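Local coordinates for protein KLLA0E08119p (Kluyveromyces lactis, PDB 3VA7) that probably catalyses the ATP- and biotin-dependent carboxylation of urea to urea-1-carboxylate, being the carboxylase part of a larger multifunctional urea-degrading enzyme, at residues A[114-122]-A[131-140]; A[233-241]-A[251-260]. All coordinates share one frame; numbering follows the deposited sequence.

Interaction 1: residues A[114-122]-A[131-140]; sequences LSENADFSD and FVGPSGDAIR. With GOL (glycerol), chain F.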
loop_
_atom_site.group_PDB
_atom_site.type_symbol
_atom_site.label_atom_id
_atom_site.label_comp_id
_atom_site.label_asym_id
_atom_site.label_seq_id
_atom_site.Cartn_x
_atom_site.Cartn_y
_atom_site.Cartn_z
ATOM N N LEU A 114 22.417 26.721 7.355
ATOM C CA LEU A 114 23.184 27.947 7.406
ATOM C C LEU A 114 23.198 28.558 8.820
ATOM O O LEU A 114 23.616 29.699 9.043
ATOM C CB LEU A 114 22.678 28.921 6.338
ATOM C CG LEU A 114 22.814 28.363 4.905
ATOM C CD1 LEU A 114 22.299 29.349 3.877
ATOM C CD2 LEU A 114 24.272 27.905 4.549
ATOM N N SER A 115 22.749 27.765 9.779
ATOM C CA SER A 115 22.441 28.233 11.107
ATOM C C SER A 115 23.637 28.874 11.828
ATOM O O SER A 115 23.554 29.997 12.270
ATOM C CB SER A 115 21.940 27.049 11.894
ATOM O OG SER A 115 21.338 27.548 13.034
ATOM N N GLU A 116 24.737 28.134 11.926
ATOM C CA GLU A 116 25.992 28.588 12.498
ATOM C C GLU A 116 27.068 28.927 11.471
ATOM O O GLU A 116 28.251 28.749 11.729
ATOM C CB GLU A 116 26.539 27.466 13.324
ATOM C CG GLU A 116 25.710 27.223 14.523
ATOM C CD GLU A 116 26.282 26.127 15.325
ATOM O OE1 GLU A 116 26.228 24.986 14.802
ATOM O OE2 GLU A 116 26.790 26.422 16.434
ATOM N N ASN A 117 26.632 29.416 10.316
ATOM C CA ASN A 117 27.484 29.837 9.223
ATOM C C ASN A 117 27.595 31.356 9.175
ATOM O O ASN A 117 26.648 32.057 8.826
ATOM C CB ASN A 117 26.901 29.281 7.930
ATOM C CG ASN A 117 27.668 29.686 6.705
ATOM O OD1 ASN A 117 28.106 30.844 6.526
ATOM N ND2 ASN A 117 27.788 28.744 5.814
ATOM N N ALA A 118 28.777 31.857 9.499
ATOM C CA ALA A 118 28.982 33.282 9.696
ATOM C C ALA A 118 29.077 34.085 8.410
ATOM O O ALA A 118 28.772 35.296 8.426
ATOM C CB ALA A 118 30.228 33.523 10.556
ATOM N N ASP A 119 29.524 33.468 7.310
ATOM C CA ASP A 119 29.474 34.201 6.033
ATOM C C ASP A 119 28.015 34.568 5.796
ATOM O O ASP A 119 27.667 35.746 5.534
ATOM C CB ASP A 119 30.004 33.373 4.845
ATOM C CG ASP A 119 31.525 33.059 4.938
ATOM O OD1 ASP A 119 31.920 31.995 4.406
ATOM O OD2 ASP A 119 32.295 33.865 5.534
ATOM N N PHE A 120 27.155 33.546 5.947
ATOM C CA PHE A 120 25.718 33.739 5.854
ATOM C C PHE A 120 25.190 34.807 6.809
ATOM O O PHE A 120 24.500 35.720 6.382
ATOM C CB PHE A 120 24.959 32.424 6.021
ATOM C CG PHE A 120 23.471 32.575 5.876
ATOM C CD1 PHE A 120 22.621 32.264 6.927
ATOM C CD2 PHE A 120 22.922 33.065 4.687
ATOM C CE1 PHE A 120 21.256 32.399 6.774
ATOM C CE2 PHE A 120 21.540 33.203 4.531
ATOM C CZ PHE A 120 20.715 32.871 5.568
ATOM N N SER A 121 25.530 34.742 8.086
ATOM C CA SER A 121 25.044 35.815 8.957
ATOM C C SER A 121 25.447 37.195 8.407
ATOM O O SER A 121 24.623 38.111 8.369
ATOM C CB SER A 121 25.475 35.637 10.394
ATOM O OG SER A 121 25.015 36.735 11.139
ATOM N N ASP A 122 26.703 37.290 7.945
ATOM C CA ASP A 122 27.284 38.506 7.361
ATOM C C ASP A 122 26.632 38.937 6.016
ATOM O O ASP A 122 26.347 40.135 5.841
ATOM C CB ASP A 122 28.829 38.376 7.210
ATOM C CG ASP A 122 29.604 38.441 8.560
ATOM O OD1 ASP A 122 29.219 39.172 9.507
ATOM O OD2 ASP A 122 30.643 37.758 8.661
ATOM N N PHE A 131 19.183 38.691 9.929
ATOM C CA PHE A 131 19.463 37.316 10.435
ATOM C C PHE A 131 19.028 37.134 11.883
ATOM O O PHE A 131 19.599 37.763 12.761
ATOM C CB PHE A 131 20.972 37.124 10.421
ATOM C CG PHE A 131 21.436 35.803 10.962
ATOM C CD1 PHE A 131 21.312 34.643 10.203
ATOM C CD2 PHE A 131 22.068 35.727 12.212
ATOM C CE1 PHE A 131 21.781 33.391 10.687
ATOM C CE2 PHE A 131 22.558 34.498 12.699
ATOM C CZ PHE A 131 22.412 33.323 11.938
ATOM N N VAL A 132 18.029 36.284 12.138
ATOM C CA VAL A 132 17.554 36.078 13.510
ATOM C C VAL A 132 18.521 35.101 14.134
ATOM O O VAL A 132 18.342 33.914 14.034
ATOM C CB VAL A 132 16.129 35.520 13.545
ATOM C CG1 VAL A 132 15.631 35.421 14.950
ATOM C CG2 VAL A 132 15.245 36.411 12.749
ATOM N N GLY A 133 19.593 35.618 14.707
ATOM C CA GLY A 133 20.664 34.804 15.235
ATOM C C GLY A 133 21.778 35.740 15.634
ATOM O O GLY A 133 21.646 36.964 15.435
ATOM N N PRO A 134 22.885 35.182 16.174
ATOM C CA PRO A 134 24.020 36.034 16.552
ATOM C C PRO A 134 24.867 36.498 15.356
ATOM O O PRO A 134 24.735 35.962 14.224
ATOM C CB PRO A 134 24.804 35.143 17.495
ATOM C CG PRO A 134 24.523 33.763 16.991
ATOM C CD PRO A 134 23.138 33.766 16.458
ATOM N N SER A 135 25.723 37.487 15.611
ATOM C CA SER A 135 26.616 38.097 14.579
ATOM C C SER A 135 27.584 37.101 13.955
ATOM O O SER A 135 27.953 36.104 14.591
ATOM C CB SER A 135 27.453 39.205 15.224
ATOM O OG SER A 135 28.466 38.642 16.067
ATOM N N GLY A 136 28.032 37.383 12.736
ATOM C CA GLY A 136 28.997 36.498 12.051
ATOM C C GLY A 136 30.288 36.298 12.850
ATOM O O GLY A 136 30.951 35.242 12.782
ATOM N N ASP A 137 30.606 37.319 13.634
ATOM C CA ASP A 137 31.771 37.335 14.464
ATOM C C ASP A 137 31.681 36.393 15.617
ATOM O O ASP A 137 32.554 35.533 15.784
ATOM C CB ASP A 137 31.949 38.717 15.049
ATOM C CG ASP A 137 33.314 39.251 14.782
ATOM O OD1 ASP A 137 33.593 39.468 13.561
ATOM O OD2 ASP A 137 34.093 39.410 15.771
ATOM N N ALA A 138 30.653 36.600 16.437
ATOM C CA ALA A 138 30.323 35.684 17.510
ATOM C C ALA A 138 30.347 34.211 17.009
ATOM O O ALA A 138 30.983 33.346 17.639
ATOM C CB ALA A 138 28.965 36.082 18.182
ATOM N N ILE A 139 29.721 33.943 15.865
ATOM C CA ILE A 139 29.765 32.593 15.259
ATOM C C ILE A 139 31.198 32.091 14.905
ATOM O O ILE A 139 31.545 30.936 15.212
ATOM C CB ILE A 139 28.837 32.472 14.020
ATOM C CG1 ILE A 139 27.367 32.759 14.376
ATOM C CG2 ILE A 139 28.971 31.103 13.340
ATOM C CD1 ILE A 139 26.566 33.169 13.185
ATOM N N ARG A 140 32.014 32.954 14.276
ATOM C CA ARG A 140 33.454 32.672 14.060
ATOM C C ARG A 140 34.207 32.415 15.359
ATOM O O ARG A 140 34.856 31.369 15.515
ATOM C CB ARG A 140 34.120 33.801 13.314
ATOM C CG ARG A 140 34.243 33.532 11.853
ATOM C CD ARG A 140 34.494 34.841 11.171
ATOM N NE ARG A 140 33.723 34.916 9.939
ATOM C CZ ARG A 140 32.907 35.922 9.615
ATOM N NH1 ARG A 140 32.753 36.986 10.430
ATOM N NH2 ARG A 140 32.258 35.856 8.449
HETATM C C1 GOL F . 19.632 31.550 17.134
HETATM O O1 GOL F . 19.875 32.458 18.220
HETATM C C2 GOL F . 20.283 31.842 15.755
HETATM O O2 GOL F . 19.311 31.779 14.762
HETATM C C3 GOL F . 21.324 30.813 15.280
HETATM O O3 GOL F . 22.480 31.363 14.658
#

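Interaction 2: residues A[233-241]-A[251-260]; sequences NARHVEIQM and AIGERDCSLQ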
loop_
_atom_site.group_PDB
_atom_site.type_symbol
_atom_site.label_atom_id
_atom_site.label_comp_id
_atom_site.label_asym_id
_atom_site.label_seq_id
_atom_site.Cartn_x
_atom_site.Cartn_y
_atom_site.Cartn_z
ATOM N N ASN A 233 32.547 9.134 34.539
ATOM C CA ASN A 233 31.293 8.772 33.835
ATOM C C ASN A 233 30.343 9.954 33.578
ATOM O O ASN A 233 29.448 10.274 34.368
ATOM C CB ASN A 233 30.582 7.583 34.501
ATOM C CG ASN A 233 30.891 6.253 33.791
ATOM O OD1 ASN A 233 29.973 5.502 33.392
ATOM N ND2 ASN A 233 32.192 5.978 33.594
ATOM N N ALA A 234 30.558 10.557 32.420
ATOM C CA ALA A 234 30.239 11.959 32.163
ATOM C C ALA A 234 28.804 12.234 31.714
ATOM O O ALA A 234 28.292 11.579 30.806
ATOM C CB ALA A 234 31.266 12.542 31.107
ATOM N N ARG A 235 28.192 13.239 32.337
ATOM C CA ARG A 235 26.894 13.769 31.904
ATOM C C ARG A 235 27.025 14.980 30.958
ATOM O O ARG A 235 28.119 15.528 30.773
ATOM C CB ARG A 235 26.007 14.052 33.110
ATOM C CG ARG A 235 25.524 12.760 33.736
ATOM C CD ARG A 235 24.847 12.999 35.040
ATOM N NE ARG A 235 23.725 13.922 34.903
ATOM C CZ ARG A 235 23.053 14.447 35.932
ATOM N NH1 ARG A 235 23.389 14.144 37.182
ATOM N NH2 ARG A 235 22.039 15.287 35.725
ATOM N N HIS A 236 25.917 15.362 30.322
ATOM C CA HIS A 236 25.892 16.512 29.401
ATOM C C HIS A 236 24.794 17.461 29.891
ATOM O O HIS A 236 23.595 17.189 29.702
ATOM C CB HIS A 236 25.635 15.997 27.994
ATOM C CG HIS A 236 25.507 17.051 26.944
ATOM N ND1 HIS A 236 26.323 17.077 25.827
ATOM C CD2 HIS A 236 24.607 18.058 26.779
ATOM C CE1 HIS A 236 25.955 18.078 25.040
ATOM N NE2 HIS A 236 24.915 18.688 25.594
ATOM N N VAL A 237 25.186 18.532 30.586
ATOM C CA VAL A 237 24.203 19.455 31.108
ATOM C C VAL A 237 24.426 20.731 30.352
ATOM O O VAL A 237 25.557 21.210 30.271
ATOM C CB VAL A 237 24.341 19.686 32.592
ATOM C CG1 VAL A 237 23.228 20.579 33.073
ATOM C CG2 VAL A 237 24.302 18.359 33.349
ATOM N N GLU A 238 23.383 21.271 29.735
ATOM C CA GLU A 238 23.572 22.465 28.962
ATOM C C GLU A 238 22.650 23.541 29.494
ATOM O O GLU A 238 21.609 23.245 30.126
ATOM C CB GLU A 238 23.359 22.173 27.482
ATOM C CG GLU A 238 21.900 21.812 27.111
ATOM C CD GLU A 238 21.766 21.207 25.727
ATOM O OE1 GLU A 238 22.786 20.814 25.094
ATOM O OE2 GLU A 238 20.611 21.120 25.269
ATOM N N ILE A 239 23.038 24.790 29.266
ATOM C CA ILE A 239 22.236 25.907 29.691
ATOM C C ILE A 239 21.688 26.610 28.478
ATOM O O ILE A 239 22.409 26.919 27.546
ATOM C CB ILE A 239 23.032 26.890 30.576
ATOM C CG1 ILE A 239 23.492 26.224 31.878
ATOM C CG2 ILE A 239 22.163 28.154 30.923
ATOM C CD1 ILE A 239 22.445 26.320 32.987
ATOM N N GLN A 240 20.394 26.845 28.476
ATOM C CA GLN A 240 19.777 27.619 27.411
ATOM C C GLN A 240 19.851 29.069 27.811
ATOM O O GLN A 240 19.324 29.461 28.869
ATOM C CB GLN A 240 18.312 27.227 27.248
ATOM C CG GLN A 240 17.532 28.152 26.370
ATOM C CD GLN A 240 17.866 27.959 24.907
ATOM O OE1 GLN A 240 17.655 26.882 24.339
ATOM N NE2 GLN A 240 18.427 28.983 24.302
ATOM N N MET A 241 20.476 29.880 26.965
ATOM C CA MET A 241 20.652 31.265 27.297
ATOM C C MET A 241 20.072 32.167 26.220
ATOM O O MET A 241 19.984 31.796 25.043
ATOM C CB MET A 241 22.135 31.517 27.626
ATOM C CG MET A 241 22.702 32.874 27.292
ATOM S SD MET A 241 23.815 32.733 25.886
ATOM C CE MET A 241 23.144 34.134 24.994
ATOM N N ALA A 251 19.890 33.298 31.757
ATOM C CA ALA A 251 19.924 31.828 31.693
ATOM C C ALA A 251 18.497 31.358 31.920
ATOM O O ALA A 251 17.827 31.734 32.919
ATOM C CB ALA A 251 20.870 31.241 32.673
ATOM N N ILE A 252 17.995 30.592 30.962
ATOM C CA ILE A 252 16.578 30.296 30.947
ATOM C C ILE A 252 16.328 28.977 31.680
ATOM O O ILE A 252 15.284 28.831 32.313
ATOM C CB ILE A 252 16.019 30.394 29.489
ATOM C CG1 ILE A 252 16.179 31.859 29.023
ATOM C CG2 ILE A 252 14.591 29.902 29.381
ATOM C CD1 ILE A 252 15.081 32.424 28.110
ATOM N N GLY A 253 17.329 28.087 31.682
ATOM C CA GLY A 253 17.264 26.816 32.378
ATOM C C GLY A 253 18.330 25.856 31.863
ATOM O O GLY A 253 19.121 26.193 30.952
ATOM N N GLU A 254 18.379 24.658 32.444
ATOM C CA GLU A 254 19.344 23.658 32.009
ATOM C C GLU A 254 18.648 22.382 31.587
ATOM O O GLU A 254 17.543 22.049 32.058
ATOM C CB GLU A 254 20.378 23.337 33.107
ATOM C CG GLU A 254 19.955 22.255 34.088
ATOM C CD GLU A 254 18.847 22.715 35.020
ATOM O OE1 GLU A 254 18.411 23.902 34.947
ATOM O OE2 GLU A 254 18.418 21.884 35.850
ATOM N N ARG A 255 19.315 21.665 30.702
ATOM C CA ARG A 255 18.764 20.457 30.162
ATOM C C ARG A 255 19.875 19.464 30.279
ATOM O O ARG A 255 21.043 19.810 30.116
ATOM C CB ARG A 255 18.373 20.632 28.688
ATOM C CG ARG A 255 17.360 21.724 28.470
ATOM C CD ARG A 255 16.962 21.903 27.009
ATOM N NE ARG A 255 18.006 22.462 26.157
ATOM C CZ ARG A 255 17.960 23.669 25.593
ATOM N NH1 ARG A 255 16.905 24.483 25.767
ATOM N NH2 ARG A 255 18.975 24.068 24.825
ATOM N N ASP A 256 19.495 18.222 30.559
ATOM C CA ASP A 256 20.384 17.097 30.495
ATOM C C ASP A 256 20.183 16.346 29.162
ATOM O O ASP A 256 19.072 15.990 28.792
ATOM C CB ASP A 256 20.068 16.222 31.672
ATOM C CG ASP A 256 21.003 15.100 31.814
ATOM O OD1 ASP A 256 21.118 14.239 30.895
ATOM O OD2 ASP A 256 21.625 15.076 32.884
ATOM N N CYS A 257 21.283 16.088 28.460
ATOM C CA CYS A 257 21.268 15.526 27.133
ATOM C C CYS A 257 22.248 14.387 27.084
ATOM O O CYS A 257 22.839 14.069 26.044
ATOM C CB CYS A 257 21.621 16.604 26.108
ATOM S SG CYS A 257 20.435 18.024 26.059
ATOM N N SER A 258 22.389 13.737 28.227
ATOM C CA SER A 258 23.273 12.577 28.369
ATOM C C SER A 258 22.913 11.369 27.485
ATOM O O SER A 258 23.815 10.656 27.052
ATOM C CB SER A 258 23.351 12.168 29.838
ATOM O OG SER A 258 23.320 13.309 30.693
ATOM N N LEU A 259 21.622 11.129 27.200
ATOM C CA LEU A 259 21.247 9.891 26.487
ATOM C C LEU A 259 21.532 9.996 24.994
ATOM O O LEU A 259 20.655 10.299 24.182
ATOM C CB LEU A 259 19.789 9.475 26.798
ATOM C CG LEU A 259 19.490 9.068 28.264
ATOM C CD1 LEU A 259 18.014 8.934 28.555
ATOM C CD2 LEU A 259 20.225 7.782 28.683
ATOM N N GLN A 260 22.794 9.777 24.660
ATOM C CA GLN A 260 23.321 9.925 23.308
ATOM C C GLN A 260 23.863 8.571 22.808
ATOM O O GLN A 260 24.425 7.801 23.574
ATOM C CB GLN A 260 24.478 10.910 23.324
ATOM C CG GLN A 260 24.121 12.359 23.635
ATOM C CD GLN A 260 25.358 13.276 23.762
ATOM O OE1 GLN A 260 26.344 13.151 23.001
ATOM N NE2 GLN A 260 25.307 14.193 24.719
#

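Interaction 1: residues A[114-122]-A[131-140]
Asp122 OD2 is gripped by the guanidinium of Arg140, whose NH2 lies 2.5 Å from it and whose NH1 adds a weaker bond. The carboxylate and guanidinium planes are only 22° apart, and OD2 sits at the guanidinium edge, as does Asp119 OD2 at a longer 3.5 Å from Arg140 NH2, making a small salt-bridge network. Ala118 CB lies over one face of the same group. Beside it the backbones come close, with Ala118 CA 4.0 Å from Gly136 CA, a residue without a side chain.

At the inner end, Phe131 CG is anti to the backbone N (chi1 177°), which turns one ring face to Ser121, whose CB stands over the ring centre in a CH-pi contact; Ser121 OG bonds Pro134 O at 3.2 Å. Phe120 CD1 meets Phe131 CE1 at 4.0 Å. With an alanine replacing Phe131, Ser121 CB would probably lose its aromatic floor and Phe120 a packing partner.

Asn117 and Ser135 N-cap the two nearly antiparallel helices. Helix 118-125 lies in the connection from strand 106-108 to its parallel neighbour 130-131, a beta-alpha-beta unit of the biotin carboxylase N-terminal domain.

Interaction 2: residues A[233-241]-A[251-260]
Glu238 and Arg255 face each other on one side of the hairpin with their flat groups almost perpendicular, the carboxylate and guanidinium planes 86° apart. Glu238 CG stands between its backbone N and carbonyl carbon (chi1 67°), and from there the chain runs out extended to bring OE2 to the guanidinium edge. Arg255 NE donates to the anti lone pair of Glu238 OE2 at 3.1 Å. Gln240, on the same face, receives the far end of that guanidinium: Arg255 NH1 and NH2 both point at Gln240 OE1, NH1 in the carbonyl plane on a lone pair at 2.9 Å, NH2 from well above that plane. Thr329 is a further partner of NH1.

Next along this side, the His236 ring presents its edge to Glu238, NE2 donating to OE1 at 3.1 Å. Cys257 CB approaches the ring obliquely, 3.4 Å from His236 CD2. The Gln260 amide is turned steeply to the imidazole.

Asp256 points to the opposite face, where the Arg235 guanidinium meets it side-on, with planes 29° apart. Arg235 NE and NH2 both reach Asp256 OD2, the NH2 bond being 2.9 Å; NH2 also bonds Pro273 O. Farther along, Glu254 shares this face, its CG against Val237 CG1 and its carboxylate paired with Arg280, while Ile239 CG2 packs on Ala251 CB at 3.8 Å. Helix 277-293 covers Val237 and Ile239.

Antiparallel backbone bonds fix the register: Glu238 and Arg255 exchange both of theirs, and Cys257 N reaches His236 O at 2.8 Å. Each buried arginine thus lies against a carboxylate, Arg255 by Glu238 and Arg235 by Asp256. Arg255, held by a carboxylate on one side and an amide oxygen on another, has little freedom to turn, and the surrounding acceptors probably stabilise its positive charge.

After the first strands of the parallel sheet, the chain leaves strand 106-108 and enters helix 118-125; interaction 1 then closes a short loop of eight residues, bringing edge strand 130-131 and helix 136-143 back against that helix. After a long break in the model (residues 162-232), it resumes at the first residue of interaction 2, which closes the hairpin of strands 235-244 and 249-261. The two contacts are in series, neither nested nor crossing. The centres of interactions 1 and 2 are about 23 Å apart, without touching. Tyr296 bridges them, touching Pro134 of interaction 1 and Met241 of interaction 2. Interaction 1 thus ties helices to the parallel sheet, interaction 2 pairs two strands of the neighbouring antiparallel sheet, both within the biotin carboxylation region.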